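Local coordinates for uncharacterized conserved (Bdellovibrio bacteriovorus, PDB 7O21), which probably trims peptidoglycan as an LD-carboxypeptidase of the YkuD family, in an editing process that generates the curved shape of this predatory bacterium, at residues Q267-E270 with V275-G278; Q203-E206 with K212-T215; S40-L45 with A163-L168; L53-R58 with Q64-Y69. All blocks are in the same frame, centred on the assembly; numbering follows the deposited sequence.

Contact 1: residues Q267-E270 with V275-G278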
# COMPACT_ATOMS: atom_id res chain seq x y z
N GLN A 267 14.65 1.71 -14.50
CA GLN A 267 14.44 2.01 -15.91
C GLN A 267 14.75 3.47 -16.19
O GLN A 267 14.27 4.36 -15.48
CB GLN A 267 12.98 1.73 -16.25
CG GLN A 267 12.54 2.20 -17.64
CD GLN A 267 11.03 2.11 -17.80
OE1 GLN A 267 10.47 1.03 -17.95
NE2 GLN A 267 10.35 3.25 -17.70
N ARG A 268 15.53 3.71 -17.23
CA ARG A 268 15.76 5.05 -17.75
C ARG A 268 15.02 5.16 -19.08
O ARG A 268 15.25 4.35 -19.98
CB ARG A 268 17.25 5.30 -17.96
CG ARG A 268 17.58 6.72 -18.39
CD ARG A 268 19.05 6.84 -18.74
NE ARG A 268 19.44 8.23 -18.99
CZ ARG A 268 19.37 8.82 -20.17
NH1 ARG A 268 18.92 8.14 -21.22
NH2 ARG A 268 19.74 10.09 -20.31
N TYR A 269 14.12 6.14 -19.17
CA TYR A 269 13.35 6.41 -20.38
C TYR A 269 13.73 7.78 -20.91
O TYR A 269 13.72 8.76 -20.16
CB TYR A 269 11.85 6.43 -20.05
CG TYR A 269 10.96 6.63 -21.26
CD1 TYR A 269 10.61 7.90 -21.68
CD2 TYR A 269 10.49 5.54 -21.97
CE1 TYR A 269 9.80 8.08 -22.80
CE2 TYR A 269 9.69 5.70 -23.07
CZ TYR A 269 9.36 6.97 -23.48
OH TYR A 269 8.54 7.10 -24.58
N GLU A 270 14.05 7.86 -22.19
CA GLU A 270 14.44 9.13 -22.80
C GLU A 270 13.74 9.33 -24.13
O GLU A 270 13.79 8.47 -25.01
CB GLU A 270 15.95 9.20 -23.03
CG GLU A 270 16.37 10.50 -23.74
CD GLU A 270 17.87 10.78 -23.66
OE1 GLU A 270 18.65 9.84 -23.42
OE2 GLU A 270 18.27 11.95 -23.86
N VAL A 275 13.81 13.02 -19.90
CA VAL A 275 14.43 11.80 -19.40
C VAL A 275 13.85 11.56 -18.02
O VAL A 275 13.71 12.50 -17.22
CB VAL A 275 15.97 11.95 -19.30
CG1 VAL A 275 16.57 10.70 -18.65
CG2 VAL A 275 16.58 12.20 -20.67
N ASP A 276 13.49 10.32 -17.73
CA ASP A 276 13.10 9.98 -16.37
C ASP A 276 13.67 8.63 -15.97
O ASP A 276 13.97 7.77 -16.80
CB ASP A 276 11.58 10.06 -16.12
CG ASP A 276 10.78 9.18 -17.05
OD1 ASP A 276 10.94 7.94 -16.98
OD2 ASP A 276 9.98 9.72 -17.83
N TYR A 277 13.87 8.48 -14.66
CA TYR A 277 14.31 7.25 -14.03
C TYR A 277 13.21 6.79 -13.08
O TYR A 277 12.61 7.60 -12.38
CB TYR A 277 15.62 7.46 -13.24
CG TYR A 277 16.78 7.91 -14.08
CD1 TYR A 277 16.90 9.24 -14.46
CD2 TYR A 277 17.76 7.02 -14.50
CE1 TYR A 277 17.96 9.67 -15.23
CE2 TYR A 277 18.83 7.44 -15.27
CZ TYR A 277 18.92 8.77 -15.64
OH TYR A 277 19.98 9.22 -16.41
N GLY A 278 12.95 5.49 -13.05
CA GLY A 278 11.92 5.01 -12.15
C GLY A 278 12.04 3.52 -11.98
O GLY A 278 12.75 2.84 -12.72
O HOH W 1 11.84 5.48 -16.42
O HOH W 2 20.18 11.76 -17.95
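Arg268 runs alongside Tyr277, both pointing the same way from a non-hydrogen-bonded antiparallel pair. It leaves the backbone with CG anti to the backbone N (chi1 -175°) and the chain extended from CG to NE, which draws it along the tyrosine. CB lies beside CD2 and CE2 of the ring. Arg268 CG rides over the ring face, 3.9 Å from the centroid of Tyr277, as a CH-pi contact. CD reaches the hydroxyl end, and Arg268 NE donates to Tyr277 OH at 2.8 Å, with the oxygen in the guanidinium plane. Beyond this, CZ and NH2 lie over Val275 CG1, which covers one guanidinium face. Arg268 NH1 makes a salt bridge of 2.8 Å to Glu270 OE1, two residues along the same strand, and NH2 shares a water with Tyr277 OH.

The strands form the end of the hairpin 260-270/275-287 in the NTF2-like domain. Paired backbone bonds join Tyr269 with Asp276 and Gln267 with Gly278. On the face of Gln267, Tyr269 and Asp276, a water accepts from Gln267 NE2 and lies 2.7 Å from Asp276 OD1 and 2.8 Å from Gln267 O. That carboxylate also makes a salt bridge to Lys103 of the second subunit, while Gln267 OE1 accepts from Lys280. Arginine suits its place because its long aliphatic stem can pack on an aromatic ring while its planar head bonds at several edges; bonds to Tyr277 and Glu270 together should fix the rotation of the guanidinium.

Contact 2: residues Q203-E206 with K212-T215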
# COMPACT_ATOMS: atom_id res chain seq x y z
N GLN A 203 13.56 -4.12 -26.50
CA GLN A 203 13.88 -3.70 -27.87
C GLN A 203 12.62 -3.31 -28.64
O GLN A 203 12.63 -2.32 -29.38
CB GLN A 203 14.63 -4.82 -28.60
CG GLN A 203 16.11 -4.93 -28.25
CD GLN A 203 16.79 -6.09 -28.96
OE1 GLN A 203 16.21 -6.73 -29.84
NE2 GLN A 203 18.03 -6.38 -28.57
N ALA A 204 11.53 -4.07 -28.47
CA ALA A 204 10.30 -3.75 -29.19
C ALA A 204 9.75 -2.40 -28.76
O ALA A 204 9.33 -1.58 -29.59
CB ALA A 204 9.25 -4.85 -28.99
N TRP A 205 9.77 -2.14 -27.45
CA TRP A 205 9.35 -0.84 -26.95
C TRP A 205 10.26 0.26 -27.50
O TRP A 205 9.78 1.26 -28.05
CB TRP A 205 9.38 -0.89 -25.42
CG TRP A 205 8.89 0.34 -24.74
CD1 TRP A 205 8.26 1.41 -25.32
CD2 TRP A 205 8.99 0.64 -23.34
NE1 TRP A 205 7.96 2.36 -24.37
CE2 TRP A 205 8.40 1.91 -23.15
CE3 TRP A 205 9.53 -0.03 -22.24
CZ2 TRP A 205 8.33 2.52 -21.89
CZ3 TRP A 205 9.46 0.58 -21.00
CH2 TRP A 205 8.86 1.84 -20.83
N GLU A 206 11.58 0.09 -27.36
CA GLU A 206 12.52 1.12 -27.81
C GLU A 206 12.40 1.39 -29.30
O GLU A 206 12.48 2.55 -29.73
CB GLU A 206 13.95 0.73 -27.43
CG GLU A 206 14.98 1.78 -27.82
CD GLU A 206 16.36 1.43 -27.28
OE1 GLU A 206 17.05 0.60 -27.92
OE2 GLU A 206 16.75 1.96 -26.22
N LYS A 212 5.01 -5.67 -32.63
CA LYS A 212 5.80 -6.58 -31.80
C LYS A 212 5.54 -6.33 -30.32
O LYS A 212 5.30 -7.27 -29.55
CB LYS A 212 7.28 -6.44 -32.13
CG LYS A 212 8.18 -7.43 -31.38
CD LYS A 212 7.84 -8.86 -31.71
CE LYS A 212 8.76 -9.84 -30.98
NZ LYS A 212 10.20 -9.69 -31.35
N TYR A 213 5.56 -5.06 -29.90
CA TYR A 213 5.37 -4.73 -28.49
C TYR A 213 4.05 -5.28 -27.96
O TYR A 213 4.00 -5.82 -26.84
CB TYR A 213 5.43 -3.21 -28.36
CG TYR A 213 5.15 -2.62 -27.00
CD1 TYR A 213 6.14 -2.53 -26.04
CD2 TYR A 213 3.91 -2.07 -26.71
CE1 TYR A 213 5.89 -1.94 -24.81
CE2 TYR A 213 3.65 -1.49 -25.50
CZ TYR A 213 4.64 -1.42 -24.55
OH TYR A 213 4.38 -0.82 -23.35
N GLN A 214 2.97 -5.17 -28.75
CA GLN A 214 1.66 -5.63 -28.31
C GLN A 214 1.66 -7.12 -27.96
O GLN A 214 0.89 -7.54 -27.09
CB GLN A 214 0.60 -5.38 -29.38
CG GLN A 214 0.11 -3.95 -29.47
CD GLN A 214 -0.99 -3.79 -30.51
OE1 GLN A 214 -1.16 -4.65 -31.38
NE2 GLN A 214 -1.73 -2.70 -30.43
N THR A 215 2.49 -7.92 -28.64
CA THR A 215 2.46 -9.36 -28.41
C THR A 215 2.87 -9.72 -26.99
O THR A 215 2.63 -10.85 -26.55
CB THR A 215 3.35 -10.14 -29.39
OG1 THR A 215 4.73 -9.79 -29.20
CG2 THR A 215 2.94 -9.90 -30.85
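Ala204 is the first residue of 203-206 to meet the other helix, and its methyl points straight at it. Ala204 CB rests 3.7 Å from Lys212 CG and 3.8 Å from the backbone N of Tyr213, with Tyr213 CB a little farther off. A side chain this small lets the two backbones come close, the CA atoms of Ala204 and Tyr213 being 5.1 Å apart. Lys212 offers only the carbon stem near its backbone: the chain bends at chi2 (62°), and its ammonium end has a weak hydrogen bond to Ser200, one turn earlier on the long helix.

Here the long helix 184-206 ends and, after a short connection, the short helix 210-214 packs on its last turn. Both belong to the NTF2-like domain, a fold in which helices pack against a curved antiparallel sheet.

Trp205 follows, lying alongside Tyr213 with both side chains pointing the same way. With CG anti to the backbone N (chi1 -176°), Trp205 sets its CB 3.7 Å from Tyr213 CD1 and its CG against Tyr213 CE1. The five-membered ring and the phenol meet obliquely, with planes at 45° and centroids 5.2 Å apart. Large flat side chains suit this place because they extend past the helix backbones into the interior: Trp205 touches Val247 of the sheet, while Tyr213 packs on Met232 of helix 228-241 and bonds through its hydroxyl to Trp231 NE1. At the end of the second segment, Lys212 O accepts from both the N and OG1 of Thr215, the hydroxyl bond measuring 2.6 Å.

Contact 3: residues S40-L45 with A163-L168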
# COMPACT_ATOMS: atom_id res chain seq x y z
N SER A 40 17.43 -4.52 -2.96
CA SER A 40 18.04 -5.37 -1.94
C SER A 40 18.99 -6.35 -2.62
O SER A 40 18.59 -7.03 -3.57
CB SER A 40 16.97 -6.13 -1.16
OG SER A 40 17.56 -7.13 -0.33
N ARG A 41 20.22 -6.43 -2.13
CA ARG A 41 21.11 -7.44 -2.68
C ARG A 41 20.83 -8.83 -2.16
O ARG A 41 21.42 -9.79 -2.66
CB ARG A 41 22.58 -7.07 -2.48
CG ARG A 41 23.05 -6.99 -1.05
CD ARG A 41 24.41 -6.25 -1.01
NE ARG A 41 25.08 -6.39 0.28
CZ ARG A 41 25.15 -5.44 1.20
NH1 ARG A 41 24.60 -4.25 0.99
NH2 ARG A 41 25.79 -5.68 2.34
N TYR A 42 19.93 -8.96 -1.17
CA TYR A 42 19.56 -10.24 -0.59
C TYR A 42 18.13 -10.61 -0.96
O TYR A 42 17.25 -9.75 -1.07
CB TYR A 42 19.67 -10.20 0.94
CG TYR A 42 21.06 -9.88 1.42
CD1 TYR A 42 22.11 -10.78 1.24
CD2 TYR A 42 21.34 -8.65 1.99
CE1 TYR A 42 23.40 -10.46 1.68
CE2 TYR A 42 22.62 -8.33 2.41
CZ TYR A 42 23.63 -9.23 2.25
OH TYR A 42 24.90 -8.90 2.68
N VAL A 43 17.88 -11.92 -1.07
CA VAL A 43 16.55 -12.48 -1.28
C VAL A 43 16.36 -13.60 -0.27
O VAL A 43 17.26 -14.43 -0.11
CB VAL A 43 16.41 -13.05 -2.70
CG1 VAL A 43 15.16 -13.91 -2.82
CG2 VAL A 43 16.39 -11.91 -3.73
N ILE A 44 15.22 -13.64 0.40
CA ILE A 44 14.88 -14.72 1.31
C ILE A 44 14.00 -15.73 0.57
O ILE A 44 13.03 -15.33 -0.09
CB ILE A 44 14.18 -14.19 2.57
CG1 ILE A 44 15.15 -13.32 3.38
CG2 ILE A 44 13.64 -15.36 3.40
CD1 ILE A 44 14.49 -12.61 4.55
N LEU A 45 14.34 -17.02 0.67
CA LEU A 45 13.61 -18.08 -0.01
C LEU A 45 13.10 -19.06 1.03
O LEU A 45 13.90 -19.60 1.82
CB LEU A 45 14.52 -18.82 -1.00
CG LEU A 45 13.92 -20.08 -1.61
CD1 LEU A 45 12.76 -19.73 -2.51
CD2 LEU A 45 15.00 -20.85 -2.38
N ALA A 163 17.34 -10.15 10.43
CA ALA A 163 17.15 -8.71 10.42
C ALA A 163 18.32 -8.00 9.77
O ALA A 163 18.14 -6.94 9.15
CB ALA A 163 16.91 -8.20 11.85
N ASP A 164 19.52 -8.57 9.87
CA ASP A 164 20.71 -7.98 9.27
C ASP A 164 20.66 -7.98 7.75
O ASP A 164 21.38 -7.20 7.11
CB ASP A 164 21.97 -8.69 9.75
CG ASP A 164 22.24 -8.46 11.23
OD1 ASP A 164 21.75 -7.45 11.78
OD2 ASP A 164 22.94 -9.30 11.84
N TYR A 165 19.84 -8.84 7.14
CA TYR A 165 19.79 -8.93 5.69
C TYR A 165 18.58 -8.24 5.09
O TYR A 165 18.46 -8.19 3.86
CB TYR A 165 19.76 -10.40 5.25
CG TYR A 165 20.95 -11.22 5.68
CD1 TYR A 165 22.17 -11.10 5.03
CD2 TYR A 165 20.84 -12.14 6.71
CE1 TYR A 165 23.26 -11.87 5.40
CE2 TYR A 165 21.92 -12.91 7.10
CZ TYR A 165 23.13 -12.77 6.44
OH TYR A 165 24.20 -13.55 6.83
N ILE A 166 17.67 -7.71 5.90
CA ILE A 166 16.38 -7.24 5.41
C ILE A 166 16.40 -5.72 5.28
O ILE A 166 16.62 -5.01 6.26
CB ILE A 166 15.23 -7.72 6.30
CG1 ILE A 166 15.08 -9.24 6.16
CG2 ILE A 166 13.93 -7.01 5.93
CD1 ILE A 166 14.21 -9.83 7.26
N LYS A 167 16.17 -5.25 4.06
CA LYS A 167 16.01 -3.83 3.78
C LYS A 167 14.51 -3.59 3.62
O LYS A 167 13.88 -4.13 2.71
CB LYS A 167 16.77 -3.49 2.50
CG LYS A 167 16.81 -2.03 2.13
CD LYS A 167 17.80 -1.88 0.96
CE LYS A 167 18.19 -0.46 0.69
NZ LYS A 167 19.14 -0.49 -0.44
N LEU A 168 13.94 -2.81 4.54
CA LEU A 168 12.50 -2.62 4.53
C LEU A 168 12.05 -1.98 3.23
O LEU A 168 12.67 -1.03 2.74
CB LEU A 168 12.08 -1.76 5.72
CG LEU A 168 12.32 -2.40 7.08
CD1 LEU A 168 11.79 -1.46 8.16
CD2 LEU A 168 11.65 -3.76 7.16
O HOH W 3 19.19 -5.90 2.15
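Tyr42 lays one ring face under the edge of Tyr165, whose CD1 stands over the centre of the ring. This is a T-shaped (edge-to-face) pair, with planes at 75° and centroids 4.9 Å apart; the closest atoms are Tyr42 CE1 and Tyr165 CD1, at 3.6 Å. The opposite face of Tyr42 is covered by Arg41 CG, from the residue just before the strand, offset toward the rim, so the ring is held between an aromatic edge and an aliphatic chain. Both tyrosines set CG anti to the carbonyl carbon (chi1 -59° in Tyr42, -60° in Tyr165), and from facing positions this brings the side chains across each other. The carbonyl of Tyr165 also lies close: Tyr165 O is 3.5 Å from Tyr42 CD2.

Farther along strand 42-47, Ile44 sends CD1 to Ile166 CG1 at 3.8 Å, the two side chains crossing at about a right angle. Both also pack on Leu95, and branched aliphatic side chains suit this apolar junction between the loop and strands 42-47 and 91-99. The segment 163-168 leaves helix 156-163 through a type I turn from Ala163 to Ile166, so the contact fastens the connection between that helix and strand 172-176 to a strand of the L,D-transpeptidase catalytic domain. Ile166 lies about 10 Å, side chain to side chain, from His136, the predicted proton donor/acceptor.

No direct hydrogen bond joins the segments. A water donates to Tyr165 O at 2.9 Å and to Ser40 OG at 3.2 Å, and Ser40 OG in turn donates to Tyr42 O at 2.7 Å. Cohesion thus comes from ring and aliphatic contacts, with the polar link passing through one water.

Contact 4: residues L53-R58 with Q64-Y69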
# COMPACT_ATOMS: atom_id res chain seq x y z
N LEU A 53 14.48 -21.94 5.40
CA LEU A 53 14.55 -20.57 4.90
C LEU A 53 16.01 -20.28 4.57
O LEU A 53 16.89 -20.46 5.42
CB LEU A 53 14.04 -19.60 5.96
CG LEU A 53 14.03 -18.11 5.64
CD1 LEU A 53 13.00 -17.42 6.53
CD2 LEU A 53 15.42 -17.49 5.86
N SER A 54 16.27 -19.82 3.35
CA SER A 54 17.61 -19.54 2.89
C SER A 54 17.74 -18.07 2.52
O SER A 54 16.76 -17.41 2.16
CB SER A 54 17.97 -20.36 1.65
OG SER A 54 17.70 -21.74 1.83
N VAL A 55 18.96 -17.55 2.64
CA VAL A 55 19.29 -16.21 2.18
C VAL A 55 20.20 -16.33 0.97
O VAL A 55 21.23 -17.01 1.03
CB VAL A 55 19.95 -15.37 3.29
CG1 VAL A 55 20.19 -13.96 2.79
CG2 VAL A 55 19.08 -15.36 4.53
N PHE A 56 19.83 -15.69 -0.13
CA PHE A 56 20.67 -15.61 -1.31
C PHE A 56 21.14 -14.18 -1.50
O PHE A 56 20.45 -13.22 -1.14
CB PHE A 56 19.90 -16.07 -2.56
CG PHE A 56 19.72 -17.55 -2.63
CD1 PHE A 56 18.70 -18.17 -1.91
CD2 PHE A 56 20.59 -18.33 -3.37
CE1 PHE A 56 18.54 -19.54 -1.96
CE2 PHE A 56 20.43 -19.72 -3.41
CZ PHE A 56 19.40 -20.31 -2.71
N GLU A 57 22.35 -14.04 -2.04
CA GLU A 57 22.94 -12.75 -2.33
C GLU A 57 23.33 -12.67 -3.80
O GLU A 57 23.72 -13.67 -4.42
CB GLU A 57 24.18 -12.45 -1.44
CG GLU A 57 24.70 -11.02 -1.58
CD GLU A 57 25.89 -10.68 -0.70
OE1 GLU A 57 26.44 -11.61 -0.07
OE2 GLU A 57 26.26 -9.49 -0.66
N ARG A 58 23.23 -11.46 -4.35
CA ARG A 58 23.67 -11.21 -5.71
C ARG A 58 25.18 -11.39 -5.82
O ARG A 58 25.95 -10.93 -4.97
CB ARG A 58 23.32 -9.79 -6.10
CG ARG A 58 23.59 -9.49 -7.57
CD ARG A 58 23.51 -8.00 -7.86
NE ARG A 58 24.48 -7.23 -7.06
CZ ARG A 58 24.17 -6.29 -6.17
NH1 ARG A 58 22.91 -5.94 -5.95
NH2 ARG A 58 25.13 -5.69 -5.48
N GLN A 64 24.09 -16.53 -4.97
CA GLN A 64 24.87 -17.38 -4.08
C GLN A 64 24.12 -17.53 -2.77
O GLN A 64 23.71 -16.53 -2.18
CB GLN A 64 26.24 -16.74 -3.82
CG GLN A 64 27.20 -17.59 -3.02
CD GLN A 64 28.58 -16.98 -2.94
OE1 GLN A 64 28.85 -15.95 -3.56
NE2 GLN A 64 29.47 -17.61 -2.18
N LYS A 65 23.94 -18.76 -2.31
CA LYS A 65 23.31 -18.99 -1.01
C LYS A 65 24.34 -18.70 0.07
O LYS A 65 25.46 -19.21 0.04
CB LYS A 65 22.81 -20.43 -0.89
CG LYS A 65 22.02 -20.70 0.38
CD LYS A 65 21.63 -22.17 0.52
CE LYS A 65 20.36 -22.49 -0.27
NZ LYS A 65 19.87 -23.89 -0.08
N ILE A 66 23.97 -17.85 1.03
CA ILE A 66 24.88 -17.47 2.08
C ILE A 66 24.55 -18.10 3.43
O ILE A 66 25.47 -18.32 4.23
CB ILE A 66 25.06 -15.94 2.22
CG1 ILE A 66 23.73 -15.30 2.54
CG2 ILE A 66 25.68 -15.36 0.95
CD1 ILE A 66 23.82 -13.80 2.76
N THR A 67 23.29 -18.41 3.70
CA THR A 67 22.93 -19.06 4.95
C THR A 67 21.57 -19.74 4.80
O THR A 67 20.86 -19.55 3.80
CB THR A 67 22.94 -18.07 6.12
OG1 THR A 67 22.94 -18.79 7.36
CG2 THR A 67 21.73 -17.16 6.05
N GLU A 68 21.21 -20.55 5.80
CA GLU A 68 20.00 -21.35 5.76
C GLU A 68 19.63 -21.74 7.19
O GLU A 68 20.52 -22.06 8.00
CB GLU A 68 20.23 -22.62 4.93
CG GLU A 68 19.00 -23.48 4.75
CD GLU A 68 19.20 -24.52 3.66
OE1 GLU A 68 19.49 -24.12 2.50
OE2 GLU A 68 19.07 -25.71 3.95
N TYR A 69 18.34 -21.71 7.50
CA TYR A 69 17.86 -22.01 8.84
C TYR A 69 16.56 -22.79 8.74
O TYR A 69 15.87 -22.74 7.72
CB TYR A 69 17.57 -20.71 9.59
CG TYR A 69 18.73 -19.75 9.64
CD1 TYR A 69 19.83 -20.02 10.44
CD2 TYR A 69 18.74 -18.57 8.90
CE1 TYR A 69 20.90 -19.16 10.50
CE2 TYR A 69 19.82 -17.70 8.96
CZ TYR A 69 20.89 -18.00 9.77
OH TYR A 69 21.98 -17.16 9.84
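Leu53 and Tyr69 exchange two backbone hydrogen bonds at one end of an antiparallel beta hairpin, strands 52-59 and 62-73 of the L,D-transpeptidase catalytic domain. Leu53 N donates to Tyr69 O, and Tyr69 N returns a bond to Leu53 O. At the other end Glu57 and Gln64 are paired in the same reciprocal way. Between them the register slips by one residue, a beta bulge in which Ile66 and Thr67 together face Val55. Val55 therefore uses two partners: its N donates to Thr67 O at 3.0 Å, from above the carbonyl plane, while its O takes a bond of 2.9 Å from Ile66 N. On the other side of strand 52-59, Ser54, Phe56 and Arg58 make backbone hydrogen bonds with Leu45, Val43 and Arg41.

The bulge brings Ile66 CD1 to within 3.6 Å of Val55 CG1, and Thr67 CG2 lies 3.5 Å from Val55 CG2. Beta-branched residues suit these extended strands, and the methyls make an apolar patch that continues onto Leu162, which touches Val55, and Tyr165, which touches Ile66.

The face bearing Ser54, Phe56, Lys65 and Glu68 is mixed. Lys65 CB sits over the Phe56 ring, 4.0 Å from its centroid, in a CH-pi contact. The chain then bends at chi3 (-84°), carrying CE past the ring's CZ and towards Ser54. A long lysine suits this place, since its stem covers the aromatic while its ammonium reaches Tyr181 OH and a carboxylate. In that salt bridge Lys65 NZ meets Glu68 OE1 at 2.6 Å, nearly along its C-O axis, and Ser54 OG lies 3.1 Å from that same oxygen.

How the contacts relate
Along the chain, contact 4 is nested within the loop closed by contact 3, and contacts 2 and 1 follow in that order. Contacts 3 and 4 have centres 10 Å apart and share the mixed sheet of the catalytic domain: strands 42-47 and 52-59 are neighbours in it, joined by backbone bonds. Contacts 1 and 2 belong to the NTF2-like domain, with centres 17 Å apart; Trp205 of the long helix touches Gln267 and Tyr269 of the sheet. Between the two pairs there is no touch, the nearest atoms being about 13 Å apart. Contacts 3 and 4 thus lie in the catalytic domain, and contacts 1 and 2 in the NTF2-like domain.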